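Local atomic coordinates of regulator of nonsense transcripts 2 (Homo sapiens, PDB entry 4CEK), a protein that takes part in nonsense-mediated mRNA decay, here represented by its second MIF4G domain, an all-helical module that probably serves as a structural scaffold. Residues K95-E100 against L154-F159; D119-Q124 against M139-N144; K215-I220 against I250-T255; F229-T234 against G261-R266. All coordinates share one frame; numbering follows the deposited sequence.

Interaction 1 (K95-E100 against L154-F159)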
loop_
_atom_site.group_PDB
_atom_site.type_symbol
_atom_site.label_atom_id
_atom_site.label_comp_id
_atom_site.label_asym_id
_atom_site.label_seq_id
_atom_site.Cartn_x
_atom_site.Cartn_y
_atom_site.Cartn_z
ATOM N N LYS A 95 -1.997 -8.985 -14.584
ATOM C CA LYS A 95 -3.160 -8.655 -15.422
ATOM C C LYS A 95 -3.483 -9.779 -16.413
ATOM O O LYS A 95 -4.663 -10.054 -16.685
ATOM C CB LYS A 95 -2.935 -7.349 -16.196
ATOM C CG LYS A 95 -4.159 -6.887 -16.972
ATOM C CD LYS A 95 -3.941 -5.536 -17.640
ATOM C CE LYS A 95 -5.185 -5.096 -18.414
ATOM N NZ LYS A 95 -4.992 -3.806 -19.142
ATOM N N LYS A 96 -2.440 -10.412 -16.956
ATOM C CA LYS A 96 -2.619 -11.526 -17.890
ATOM C C LYS A 96 -3.139 -12.789 -17.197
ATOM O O LYS A 96 -3.901 -13.550 -17.800
ATOM C CB LYS A 96 -1.323 -11.790 -18.676
ATOM C CG LYS A 96 -1.260 -10.974 -19.966
ATOM C CD LYS A 96 0.065 -10.272 -20.197
ATOM C CE LYS A 96 -0.015 -9.343 -21.401
ATOM N NZ LYS A 96 -1.090 -8.313 -21.282
ATOM N N LEU A 97 -2.741 -13.008 -15.943
ATOM C CA LEU A 97 -3.281 -14.123 -15.157
ATOM C C LEU A 97 -4.797 -13.926 -14.937
ATOM O O LEU A 97 -5.568 -14.874 -15.082
ATOM C CB LEU A 97 -2.527 -14.305 -13.821
ATOM C CG LEU A 97 -1.037 -14.706 -13.915
ATOM C CD1 LEU A 97 -0.346 -14.859 -12.555
ATOM C CD2 LEU A 97 -0.885 -15.982 -14.736
ATOM N N LEU A 98 -5.212 -12.696 -14.616
ATOM C CA LEU A 98 -6.638 -12.350 -14.462
ATOM C C LEU A 98 -7.422 -12.599 -15.746
ATOM O O LEU A 98 -8.486 -13.210 -15.714
ATOM C CB LEU A 98 -6.824 -10.878 -14.058
ATOM C CG LEU A 98 -6.960 -10.460 -12.596
ATOM C CD1 LEU A 98 -7.348 -8.989 -12.536
ATOM C CD2 LEU A 98 -7.991 -11.277 -11.844
ATOM N N ASP A 99 -6.893 -12.109 -16.866
ATOM C CA ASP A 99 -7.579 -12.192 -18.166
ATOM C C ASP A 99 -7.811 -13.633 -18.666
ATOM O O ASP A 99 -8.855 -13.917 -19.264
ATOM C CB ASP A 99 -6.821 -11.371 -19.226
ATOM C CG ASP A 99 -6.974 -9.853 -19.031
ATOM O OD1 ASP A 99 -7.636 -9.412 -18.059
ATOM O OD2 ASP A 99 -6.429 -9.095 -19.867
ATOM N N GLU A 100 -6.848 -14.527 -18.426
ATOM C CA GLU A 100 -7.046 -15.966 -18.654
ATOM C C GLU A 100 -8.073 -16.554 -17.676
ATOM O O GLU A 100 -7.699 -17.076 -16.623
ATOM C CB GLU A 100 -5.729 -16.723 -18.497
ATOM C CG GLU A 100 -4.708 -16.449 -19.587
ATOM C CD GLU A 100 -3.491 -17.353 -19.468
ATOM O OE1 GLU A 100 -3.134 -17.732 -18.327
ATOM O OE2 GLU A 100 -2.896 -17.683 -20.517
ATOM N N LEU A 154 -9.658 -10.986 -6.231
ATOM C CA LEU A 154 -9.711 -9.706 -5.529
ATOM C C LEU A 154 -8.289 -9.165 -5.353
ATOM O O LEU A 154 -7.970 -8.093 -5.833
ATOM C CB LEU A 154 -10.358 -9.840 -4.153
ATOM C CG LEU A 154 -10.386 -8.557 -3.315
ATOM C CD1 LEU A 154 -10.902 -7.362 -4.115
ATOM C CD2 LEU A 154 -11.117 -8.726 -1.985
ATOM N N VAL A 155 -7.434 -9.954 -4.706
ATOM C CA VAL A 155 -6.032 -9.608 -4.461
ATOM C C VAL A 155 -5.382 -9.077 -5.738
ATOM O O VAL A 155 -4.728 -8.036 -5.730
ATOM C CB VAL A 155 -5.258 -10.822 -3.917
ATOM C CG1 VAL A 155 -3.767 -10.619 -4.089
ATOM C CG2 VAL A 155 -5.593 -11.087 -2.463
ATOM N N ARG A 156 -5.621 -9.749 -6.845
ATOM C CA ARG A 156 -4.976 -9.376 -8.084
ATOM C C ARG A 156 -5.544 -8.089 -8.671
ATOM O O ARG A 156 -4.815 -7.298 -9.280
ATOM C CB ARG A 156 -5.069 -10.522 -9.093
ATOM C CG ARG A 156 -4.247 -11.737 -8.693
ATOM C CD ARG A 156 -4.489 -12.914 -9.635
ATOM N NE ARG A 156 -4.091 -14.181 -9.031
ATOM C CZ ARG A 156 -3.956 -15.342 -9.684
ATOM N NH1 ARG A 156 -4.179 -15.437 -10.985
ATOM N NH2 ARG A 156 -3.587 -16.423 -9.023
ATOM N N ALA A 157 -6.837 -7.862 -8.485
ATOM C CA ALA A 157 -7.445 -6.597 -8.924
ATOM C C ALA A 157 -6.988 -5.441 -8.049
ATOM O O ALA A 157 -6.766 -4.351 -8.551
ATOM C CB ALA A 157 -8.967 -6.672 -8.946
ATOM N N LEU A 158 -6.858 -5.659 -6.750
ATOM C CA LEU A 158 -6.282 -4.643 -5.866
ATOM C C LEU A 158 -4.835 -4.295 -6.281
ATOM O O LEU A 158 -4.474 -3.136 -6.311
ATOM C CB LEU A 158 -6.330 -5.112 -4.426
ATOM C CG LEU A 158 -7.727 -5.396 -3.890
ATOM C CD1 LEU A 158 -7.668 -5.724 -2.413
ATOM C CD2 LEU A 158 -8.602 -4.173 -4.125
ATOM N N PHE A 159 -4.039 -5.292 -6.678
ATOM C CA PHE A 159 -2.613 -5.082 -6.942
ATOM C C PHE A 159 -2.381 -4.303 -8.240
ATOM O O PHE A 159 -1.403 -3.546 -8.353
ATOM C CB PHE A 159 -1.878 -6.429 -6.984
ATOM C CG PHE A 159 -0.416 -6.323 -7.332
ATOM C CD1 PHE A 159 0.527 -6.010 -6.353
ATOM C CD2 PHE A 159 0.023 -6.551 -8.627
ATOM C CE1 PHE A 159 1.879 -5.930 -6.659
ATOM C CE2 PHE A 159 1.369 -6.475 -8.941
ATOM C CZ PHE A 159 2.313 -6.169 -7.950
#
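Leu97 and Leu98, near the C-terminal end of helix 89-99, lie against Arg156 and Ala157 of helix 148-159, so that the two helices pack at the surface of this all-helical structure. The two short segments run closer to antiparallel than parallel, with 139° between their directions, and their axes come no nearer than 10.0 Å. Arg156 carries most of the contact. Its CG is anti to the carbonyl carbon (chi1 -68°), and from there the chain runs extended to NE, past Leu98 and toward Leu97. At its root, CB meets Leu98 CG at 4.0 Å and Leu98 CD2 at 4.1 Å, the two side chains sliding past each other in opposite directions. Farther out the arginine crosses Leu97 at about a right angle: NH1 comes to 3.5 Å from Leu97 CB, and Leu97 CD1 lies over one face of the guanidinium. The other methyl of Leu98, CD1, reaches the backbone at Ala157 N, 4.2 Å away. Arg156 also touches Thr94 one turn back on helix 89-99, while Leu98 extends to Ile160 beyond the end of helix 148-159. The contact is thus made of aliphatic carbon against the methylenes and flat cation of one arginine, without directional polar bonds between the segments, which implies a surface seam held by van der Waals packing, its hydrocarbon only partly shielded from water.

Interaction 2 (D119-Q124 against M139-N144)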
loop_
_atom_site.group_PDB
_atom_site.type_symbol
_atom_site.label_atom_id
_atom_site.label_comp_id
_atom_site.label_asym_id
_atom_site.label_seq_id
_atom_site.Cartn_x
_atom_site.Cartn_y
_atom_site.Cartn_z
ATOM N N ASP A 119 -16.952 -10.350 -11.530
ATOM C CA ASP A 119 -16.320 -9.520 -12.535
ATOM C C ASP A 119 -16.976 -8.145 -12.548
ATOM O O ASP A 119 -16.311 -7.146 -12.808
ATOM C CB ASP A 119 -16.397 -10.185 -13.918
ATOM C CG ASP A 119 -15.502 -11.434 -14.030
ATOM O OD1 ASP A 119 -14.877 -11.877 -13.018
ATOM O OD2 ASP A 119 -15.428 -11.982 -15.158
ATOM N N ALA A 120 -18.274 -8.093 -12.252
ATOM C CA ALA A 120 -18.973 -6.821 -12.079
ATOM C C ALA A 120 -18.395 -6.076 -10.898
ATOM O O ALA A 120 -18.150 -4.863 -10.957
ATOM C CB ALA A 120 -20.477 -7.044 -11.835
ATOM N N PHE A 121 -18.265 -6.813 -9.797
ATOM C CA PHE A 121 -17.821 -6.260 -8.518
ATOM C C PHE A 121 -16.432 -5.654 -8.653
ATOM O O PHE A 121 -16.233 -4.498 -8.302
ATOM C CB PHE A 121 -17.803 -7.355 -7.450
ATOM C CG PHE A 121 -17.286 -6.894 -6.146
ATOM C CD1 PHE A 121 -18.118 -6.220 -5.256
ATOM C CD2 PHE A 121 -15.948 -7.103 -5.805
ATOM C CE1 PHE A 121 -17.618 -5.782 -4.035
ATOM C CE2 PHE A 121 -15.457 -6.678 -4.577
ATOM C CZ PHE A 121 -16.281 -6.010 -3.701
ATOM N N LEU A 122 -15.493 -6.433 -9.190
ATOM C CA LEU A 122 -14.118 -5.965 -9.375
ATOM C C LEU A 122 -14.096 -4.733 -10.266
ATOM O O LEU A 122 -13.428 -3.757 -9.950
ATOM C CB LEU A 122 -13.213 -7.041 -9.974
ATOM C CG LEU A 122 -13.071 -8.358 -9.199
ATOM C CD1 LEU A 122 -12.095 -9.299 -9.923
ATOM C CD2 LEU A 122 -12.659 -8.152 -7.752
ATOM N N GLN A 123 -14.857 -4.753 -11.351
ATOM C CA GLN A 123 -14.871 -3.612 -12.275
ATOM C C GLN A 123 -15.482 -2.332 -11.663
ATOM O O GLN A 123 -15.328 -1.252 -12.221
ATOM C CB GLN A 123 -15.531 -3.994 -13.609
ATOM C CG GLN A 123 -14.644 -4.918 -14.456
ATOM C CD GLN A 123 -15.320 -5.482 -15.711
ATOM O OE1 GLN A 123 -16.313 -6.212 -15.629
ATOM N NE2 GLN A 123 -14.759 -5.164 -16.882
ATOM N N GLN A 124 -16.121 -2.460 -10.502
ATOM C CA GLN A 124 -16.759 -1.332 -9.790
ATOM C C GLN A 124 -15.871 -0.745 -8.657
ATOM O O GLN A 124 -16.079 0.389 -8.215
ATOM C CB GLN A 124 -18.140 -1.804 -9.262
ATOM C CG GLN A 124 -18.636 -1.246 -7.932
ATOM C CD GLN A 124 -18.101 -1.989 -6.679
ATOM O OE1 GLN A 124 -18.364 -1.560 -5.550
ATOM N NE2 GLN A 124 -17.375 -3.100 -6.870
ATOM N N MET A 139 -18.792 -5.588 2.663
ATOM C CA MET A 139 -19.939 -6.391 3.123
ATOM C C MET A 139 -20.452 -7.241 1.970
ATOM O O MET A 139 -20.687 -8.441 2.122
ATOM C CB MET A 139 -21.030 -5.507 3.718
ATOM C CG MET A 139 -20.703 -5.012 5.125
ATOM S SD MET A 139 -21.831 -3.801 5.894
ATOM C CE MET A 139 -21.622 -2.358 4.861
ATOM N N ASP A 140 -20.560 -6.627 0.800
ATOM C CA ASP A 140 -21.016 -7.315 -0.402
ATOM C C ASP A 140 -20.129 -8.521 -0.735
ATOM O O ASP A 140 -20.621 -9.611 -1.027
ATOM C CB ASP A 140 -21.070 -6.315 -1.576
ATOM C CG ASP A 140 -21.636 -6.907 -2.845
ATOM O OD1 ASP A 140 -22.279 -7.979 -2.770
ATOM O OD2 ASP A 140 -21.455 -6.295 -3.934
ATOM N N PHE A 141 -18.817 -8.325 -0.702
ATOM C CA PHE A 141 -17.880 -9.398 -1.040
ATOM C C PHE A 141 -17.943 -10.514 0.003
ATOM O O PHE A 141 -17.983 -11.695 -0.317
ATOM C CB PHE A 141 -16.447 -8.851 -1.123
ATOM C CG PHE A 141 -15.475 -9.851 -1.610
ATOM C CD1 PHE A 141 -14.879 -10.714 -0.729
ATOM C CD2 PHE A 141 -15.230 -9.997 -2.964
ATOM C CE1 PHE A 141 -14.006 -11.703 -1.178
ATOM C CE2 PHE A 141 -14.366 -10.984 -3.423
ATOM C CZ PHE A 141 -13.742 -11.833 -2.514
ATOM N N CYS A 142 -17.956 -10.115 1.259
ATOM C CA CYS A 142 -17.902 -11.046 2.373
ATOM C C CYS A 142 -19.153 -11.963 2.450
ATOM O O CYS A 142 -19.095 -13.059 2.999
ATOM C CB CYS A 142 -17.726 -10.248 3.667
ATOM S SG CYS A 142 -16.948 -11.149 5.004
ATOM N N MET A 143 -20.261 -11.514 1.871
ATOM C CA MET A 143 -21.541 -12.189 2.005
ATOM C C MET A 143 -22.025 -12.924 0.768
ATOM O O MET A 143 -22.828 -13.840 0.901
ATOM C CB MET A 143 -22.610 -11.174 2.383
ATOM C CG MET A 143 -22.573 -10.785 3.848
ATOM S SD MET A 143 -24.223 -10.847 4.536
ATOM C CE MET A 143 -24.724 -12.546 4.203
ATOM N N ASN A 144 -21.578 -12.521 -0.424
ATOM C CA ASN A 144 -22.069 -13.127 -1.666
ATOM C C ASN A 144 -21.007 -13.750 -2.559
ATOM O O ASN A 144 -21.344 -14.413 -3.558
ATOM C CB ASN A 144 -22.836 -12.075 -2.466
ATOM C CG ASN A 144 -23.749 -11.245 -1.587
ATOM O OD1 ASN A 144 -24.355 -11.762 -0.656
ATOM N ND2 ASN A 144 -23.830 -9.958 -1.858
#
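Asp140 OD1 accepts from Asn144 ND2 at 2.7 Å, a bond within helix 131-144 whose donor approaches nearly along the C-O axis of the carboxylate. This bond is likely to limit rotation of the carboxylate, whose other oxygen, OD2, lies 3.6 Å from Phe121 CD1 on helix 110-124. The carboxylate and the phenyl ring are turned 80° apart. Toward its far end the same ring meets Phe141: Phe121 CE2 is 3.7 Å from Phe141 CD2, and Phe121 CZ is 3.8 Å from Phe141 CB. The ring planes are inclined at 44°, with centroids 5.7 Å apart, an oblique aromatic pair. In Phe121 a CG anti to the backbone N (chi1 176°) carries the ring across to the other helix. Phe141 also reaches Leu154 of helix 148-159, and Phe121 reaches Met145. Packing of aromatic side chains between consecutive helices is characteristic of the helical-repeat architecture of MIF4G domains.

Interaction 3 (K215-I220 against I250-T255)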
loop_
_atom_site.group_PDB
_atom_site.type_symbol
_atom_site.label_atom_id
_atom_site.label_comp_id
_atom_site.label_asym_id
_atom_site.label_seq_id
_atom_site.Cartn_x
_atom_site.Cartn_y
_atom_site.Cartn_z
ATOM N N LYS A 215 3.795 4.357 -6.735
ATOM C CA LYS A 215 2.560 3.631 -6.492
ATOM C C LYS A 215 2.818 2.470 -5.521
ATOM O O LYS A 215 2.092 2.320 -4.537
ATOM C CB LYS A 215 1.974 3.046 -7.790
ATOM C CG LYS A 215 0.616 2.333 -7.612
ATOM C CD LYS A 215 0.383 1.117 -8.528
ATOM C CE LYS A 215 1.238 -0.095 -8.155
ATOM N NZ LYS A 215 0.600 -1.193 -7.346
ATOM N N THR A 216 3.831 1.646 -5.797
ATOM C CA THR A 216 4.120 0.509 -4.927
ATOM C C THR A 216 4.381 0.995 -3.513
ATOM O O THR A 216 3.819 0.467 -2.568
ATOM C CB THR A 216 5.337 -0.303 -5.398
ATOM O OG1 THR A 216 5.058 -0.925 -6.651
ATOM C CG2 THR A 216 5.682 -1.370 -4.404
ATOM N N VAL A 217 5.240 2.007 -3.377
ATOM C CA VAL A 217 5.652 2.494 -2.067
ATOM C C VAL A 217 4.503 3.180 -1.364
ATOM O O VAL A 217 4.358 3.008 -0.162
ATOM C CB VAL A 217 6.900 3.420 -2.157
ATOM C CG1 VAL A 217 6.929 4.403 -1.006
ATOM C CG2 VAL A 217 8.177 2.599 -2.166
ATOM N N ARG A 218 3.652 3.909 -2.085
ATOM C CA ARG A 218 2.448 4.496 -1.449
ATOM C C ARG A 218 1.471 3.439 -0.909
ATOM O O ARG A 218 0.925 3.605 0.188
ATOM C CB ARG A 218 1.684 5.421 -2.407
ATOM C CG ARG A 218 2.392 6.743 -2.690
ATOM C CD ARG A 218 1.493 7.700 -3.445
ATOM N NE ARG A 218 2.247 8.488 -4.423
ATOM C CZ ARG A 218 2.723 9.721 -4.223
ATOM N NH1 ARG A 218 2.538 10.350 -3.058
ATOM N NH2 ARG A 218 3.402 10.326 -5.197
ATOM N N PHE A 219 1.284 2.358 -1.668
ATOM C CA PHE A 219 0.386 1.259 -1.266
ATOM C C PHE A 219 0.919 0.621 0.007
ATOM O O PHE A 219 0.199 0.509 0.958
ATOM C CB PHE A 219 0.242 0.223 -2.400
ATOM C CG PHE A 219 -1.113 -0.475 -2.463
ATOM C CD1 PHE A 219 -2.003 -0.488 -1.365
ATOM C CD2 PHE A 219 -1.516 -1.121 -3.652
ATOM C CE1 PHE A 219 -3.232 -1.126 -1.441
ATOM C CE2 PHE A 219 -2.748 -1.784 -3.716
ATOM C CZ PHE A 219 -3.607 -1.782 -2.612
ATOM N N ILE A 220 2.220 0.360 0.083
ATOM C CA ILE A 220 2.811 -0.136 1.323
ATOM C C ILE A 220 2.586 0.827 2.495
ATOM O O ILE A 220 2.323 0.415 3.672
ATOM C CB ILE A 220 4.322 -0.419 1.151
ATOM C CG1 ILE A 220 4.494 -1.616 0.198
ATOM C CG2 ILE A 220 4.940 -0.676 2.506
ATOM C CD1 ILE A 220 5.901 -1.946 -0.309
ATOM N N ILE A 250 16.098 7.479 -3.098
ATOM C CA ILE A 250 15.850 8.670 -2.290
ATOM C C ILE A 250 14.396 9.049 -2.497
ATOM O O ILE A 250 13.712 9.321 -1.509
ATOM C CB ILE A 250 16.764 9.885 -2.671
ATOM C CG1 ILE A 250 18.233 9.682 -2.248
ATOM C CG2 ILE A 250 16.296 11.142 -1.982
ATOM C CD1 ILE A 250 19.221 10.574 -3.009
ATOM N N GLU A 251 13.901 9.044 -3.743
ATOM C CA GLU A 251 12.500 9.422 -3.973
ATOM C C GLU A 251 11.511 8.419 -3.390
ATOM O O GLU A 251 10.534 8.803 -2.734
ATOM C CB GLU A 251 12.165 9.635 -5.423
ATOM C CG GLU A 251 13.218 10.360 -6.215
ATOM C CD GLU A 251 12.692 10.875 -7.544
ATOM O OE1 GLU A 251 11.508 11.353 -7.564
ATOM O OE2 GLU A 251 13.474 10.792 -8.545
ATOM N N MET A 252 11.761 7.141 -3.619
ATOM C CA MET A 252 10.928 6.075 -3.018
ATOM C C MET A 252 10.867 6.272 -1.518
ATOM O O MET A 252 9.800 6.209 -0.925
ATOM C CB MET A 252 11.484 4.682 -3.352
ATOM C CG MET A 252 11.459 4.327 -4.850
ATOM S SD MET A 252 12.284 2.740 -5.184
ATOM C CE MET A 252 11.240 1.674 -4.197
ATOM N N ALA A 253 12.017 6.536 -0.915
ATOM C CA ALA A 253 12.104 6.815 0.525
ATOM C C ALA A 253 11.219 7.971 0.986
ATOM O O ALA A 253 10.591 7.884 2.056
ATOM C CB ALA A 253 13.534 7.138 0.919
ATOM N N CYS A 254 11.240 9.059 0.217
ATOM C CA CYS A 254 10.568 10.306 0.567
ATOM C C CYS A 254 9.092 10.147 0.355
ATOM O O CYS A 254 8.291 10.616 1.185
ATOM C CB CYS A 254 11.130 11.535 -0.238
ATOM S SG CYS A 254 12.860 11.983 0.225
ATOM N N THR A 255 8.709 9.481 -0.738
ATOM C CA THR A 255 7.302 9.029 -0.910
ATOM C C THR A 255 6.827 8.148 0.259
ATOM O O THR A 255 5.752 8.386 0.838
ATOM C CB THR A 255 7.108 8.261 -2.190
ATOM O OG1 THR A 255 7.700 8.998 -3.268
ATOM C CG2 THR A 255 5.604 8.041 -2.442
#
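Apolar packing dominates where Val217 of helix 210-225 points into helix 247-266, the two short segments running at 31° to each other with their axes 9.1 Å apart. The valine divides its methyls between two partners. CG2 meets the terminal methyl of Met252, CE, at 3.8 Å, the thioether chain being bent at chi3 (61°) and crossing the valine at about a right angle. CG1 instead faces the helix backbone, 3.4 Å from Met252 O, and lies 4.0 Å from Thr255 CB. With both methyls cut away, as in an alanine at Val217, a gap would probably open between the helices and the Met252 methyl would lose its neighbour on this side. The second kind of contact sets a methyl against a flat cation. Thr255 CG2 sits over the centre of one face of the Arg218 guanidinium, 3.8 Å from CZ, and meets the methylene Arg218 CG at 3.5 Å; a chain bent at chi3, with chi4 at -96°, turns that face to the methyl. Phe198 of helix 185-203 touches both Val217 and Met252, while Arg218 leans on Leu166 and Leu169. The threonine sets its methyl against Arg218, while its hydroxyl has a weak hydrogen bond to Asn214 of the same helix. Between the two segments the interface depends on the fit of methyls, the arginine giving its chain and cation face instead of a polar bond.

Interaction 4 (F229-T234 against G261-R266)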
loop_
_atom_site.group_PDB
_atom_site.type_symbol
_atom_site.label_atom_id
_atom_site.label_comp_id
_atom_site.label_asym_id
_atom_site.label_seq_id
_atom_site.Cartn_x
_atom_site.Cartn_y
_atom_site.Cartn_z
ATOM N N PHE A 229 0.944 -4.086 7.058
ATOM C CA PHE A 229 2.400 -4.224 7.222
ATOM C C PHE A 229 2.683 -3.786 8.628
ATOM O O PHE A 229 2.016 -2.886 9.120
ATOM C CB PHE A 229 3.169 -3.334 6.280
ATOM C CG PHE A 229 3.276 -3.881 4.906
ATOM C CD1 PHE A 229 4.317 -4.724 4.558
ATOM C CD2 PHE A 229 2.330 -3.577 3.949
ATOM C CE1 PHE A 229 4.417 -5.231 3.274
ATOM C CE2 PHE A 229 2.421 -4.097 2.663
ATOM C CZ PHE A 229 3.471 -4.910 2.329
ATOM N N THR A 230 3.610 -4.460 9.304
ATOM C CA THR A 230 3.976 -4.094 10.657
ATOM C C THR A 230 4.989 -2.975 10.510
ATOM O O THR A 230 5.550 -2.780 9.407
ATOM C CB THR A 230 4.659 -5.261 11.426
ATOM O OG1 THR A 230 5.788 -5.676 10.677
ATOM C CG2 THR A 230 3.706 -6.476 11.692
ATOM N N LYS A 231 5.245 -2.273 11.619
ATOM C CA LYS A 231 6.215 -1.160 11.671
ATOM C C LYS A 231 7.573 -1.659 11.291
ATOM O O LYS A 231 8.304 -1.018 10.516
ATOM C CB LYS A 231 6.248 -0.553 13.068
ATOM C CG LYS A 231 4.969 0.222 13.359
ATOM C CD LYS A 231 4.716 0.485 14.842
ATOM C CE LYS A 231 3.389 1.205 15.010
ATOM N NZ LYS A 231 2.262 0.217 15.066
ATOM N N ASN A 232 7.897 -2.835 11.808
ATOM C CA ASN A 232 9.179 -3.490 11.526
ATOM C C ASN A 232 9.335 -3.809 10.048
ATOM O O ASN A 232 10.402 -3.605 9.508
ATOM C CB ASN A 232 9.303 -4.747 12.385
ATOM C CG ASN A 232 10.707 -5.319 12.388
ATOM O OD1 ASN A 232 11.630 -4.662 12.821
ATOM N ND2 ASN A 232 10.861 -6.572 11.943
ATOM N N ASP A 233 8.280 -4.283 9.379
ATOM C CA ASP A 233 8.298 -4.498 7.903
ATOM C C ASP A 233 8.681 -3.265 7.117
ATOM O O ASP A 233 9.524 -3.288 6.207
ATOM C CB ASP A 233 6.890 -4.810 7.373
ATOM C CG ASP A 233 6.535 -6.273 7.388
ATOM O OD1 ASP A 233 7.402 -7.099 7.016
ATOM O OD2 ASP A 233 5.361 -6.575 7.726
ATOM N N THR A 234 7.967 -2.183 7.401
ATOM C CA THR A 234 8.134 -0.967 6.651
ATOM C C THR A 234 9.436 -0.228 7.031
ATOM O O THR A 234 10.044 0.406 6.184
ATOM C CB THR A 234 6.910 -0.089 6.863
ATOM O OG1 THR A 234 5.752 -0.872 6.513
ATOM C CG2 THR A 234 7.014 1.216 6.015
ATOM N N GLY A 261 5.321 8.138 7.379
ATOM C CA GLY A 261 6.380 8.564 8.305
ATOM C C GLY A 261 5.856 9.112 9.626
ATOM O O GLY A 261 6.442 8.861 10.678
ATOM N N ARG A 262 4.761 9.865 9.610
ATOM C CA ARG A 262 4.266 10.402 10.873
ATOM C C ARG A 262 3.699 9.313 11.736
ATOM O O ARG A 262 3.911 9.330 12.943
ATOM C CB ARG A 262 3.228 11.500 10.673
ATOM C CG ARG A 262 3.848 12.845 10.347
ATOM C CD ARG A 262 2.847 13.725 9.627
ATOM N NE ARG A 262 3.338 15.081 9.450
ATOM C CZ ARG A 262 2.638 16.076 8.912
ATOM N NH1 ARG A 262 1.386 15.879 8.486
ATOM N NH2 ARG A 262 3.195 17.279 8.803
ATOM N N PHE A 263 2.981 8.376 11.123
ATOM C CA PHE A 263 2.482 7.200 11.842
ATOM C C PHE A 263 3.628 6.485 12.531
ATOM O O PHE A 263 3.558 6.170 13.726
ATOM C CB PHE A 263 1.723 6.268 10.879
ATOM C CG PHE A 263 1.231 4.982 11.515
ATOM C CD1 PHE A 263 0.038 4.946 12.201
ATOM C CD2 PHE A 263 1.954 3.794 11.373
ATOM C CE1 PHE A 263 -0.423 3.748 12.774
ATOM C CE2 PHE A 263 1.514 2.596 11.952
ATOM C CZ PHE A 263 0.324 2.569 12.650
ATOM N N LEU A 264 4.721 6.292 11.804
ATOM C CA LEU A 264 5.877 5.616 12.377
ATOM C C LEU A 264 6.573 6.430 13.438
ATOM O O LEU A 264 7.015 5.884 14.478
ATOM C CB LEU A 264 6.874 5.262 11.304
ATOM C CG LEU A 264 6.486 4.209 10.245
ATOM C CD1 LEU A 264 7.556 4.213 9.160
ATOM C CD2 LEU A 264 6.299 2.791 10.812
ATOM N N PHE A 265 6.718 7.731 13.177
ATOM C CA PHE A 265 7.457 8.612 14.098
ATOM C C PHE A 265 6.636 8.806 15.379
ATOM O O PHE A 265 7.159 8.754 16.456
ATOM C CB PHE A 265 7.807 9.956 13.420
ATOM C CG PHE A 265 8.659 10.860 14.258
ATOM C CD1 PHE A 265 10.023 10.731 14.258
ATOM C CD2 PHE A 265 8.088 11.836 15.045
ATOM C CE1 PHE A 265 10.828 11.561 15.041
ATOM C CE2 PHE A 265 8.885 12.684 15.830
ATOM C CZ PHE A 265 10.260 12.535 15.832
ATOM N N ARG A 266 5.337 8.973 15.255
ATOM C CA ARG A 266 4.499 9.231 16.419
ATOM C C ARG A 266 4.199 7.990 17.291
ATOM O O ARG A 266 4.033 8.098 18.503
ATOM C CB ARG A 266 3.218 9.931 15.969
ATOM C CG ARG A 266 3.518 11.326 15.458
ATOM C CD ARG A 266 2.324 11.987 14.822
ATOM N NE ARG A 266 2.710 13.289 14.277
ATOM C CZ ARG A 266 1.918 14.100 13.565
ATOM N NH1 ARG A 266 0.662 13.758 13.276
ATOM N NH2 ARG A 266 2.404 15.255 13.123
#
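Lys231, in the first turn of helix 231-243, lays its side chain along the last turns of helix 247-266. Its CB begins 4.0 Å from Leu264 CD2, and CG stays beside the same methyl at 3.9 Å, the lysine and leucine sliding past each other in opposite directions. The chain then extends past Leu264 to CE, which meets Phe263 CE2 at 3.8 Å on an oblique approach to the ring. A final bend at chi4 (86°) brings NZ to 3.9 Å from Phe263 CZ, keeping the ammonium group near CZ and CE2. Replacing Lys231 by an alanine would keep only the CB contact with Leu264 and would probably leave Leu264 CD2 less covered and the Phe263 ring without its CE and NZ neighbours. One turn on, Thr234 CG2 adds a looser contact, 4.4 Å from Leu264 CD1, while its hydroxyl is hydrogen-bonded to Thr224. The start of helix 231-243 is set by Thr230 at the N-cap: Thr230 OG1 accepts from Asp233 N at 3.1 Å, and Asp233 OD2 in return accepts from Thr230 N at 3.2 Å through its anti lone pair. Phe263 also meets Trp9 near the chain's N-terminal end, and Lys231 touches Ser267 and Ser270 past the end of its partner helix. The reciprocal bonds between Thr230 and Asp233 form a capping box, here at the head of a helix packed against its successor in a helical-repeat domain.

How the interactions relate
Taken in the order 2, 1, 3, 4 the contacts lead across the helical array. Interactions 1 and 2 have centres 14 Å apart and join through Leu154, whose CA lies 4.0 Å from Leu122 CD2. The sequence of interaction 2 falls wholly between the two segments of interaction 1. Interaction 1 is linked to interaction 3, 22 Å away between centres, by a probable hydrogen bond from Lys215 NZ to Phe159 O at 3.3 Å. Interactions 3 and 4 share helix 247-266, with centres 13 Å apart, and their segments interleave along the chain; Ile220 packs on Phe229. Interactions 2 and 4 lie farthest apart, 31 Å between centres, on opposite sides of the chain's centre.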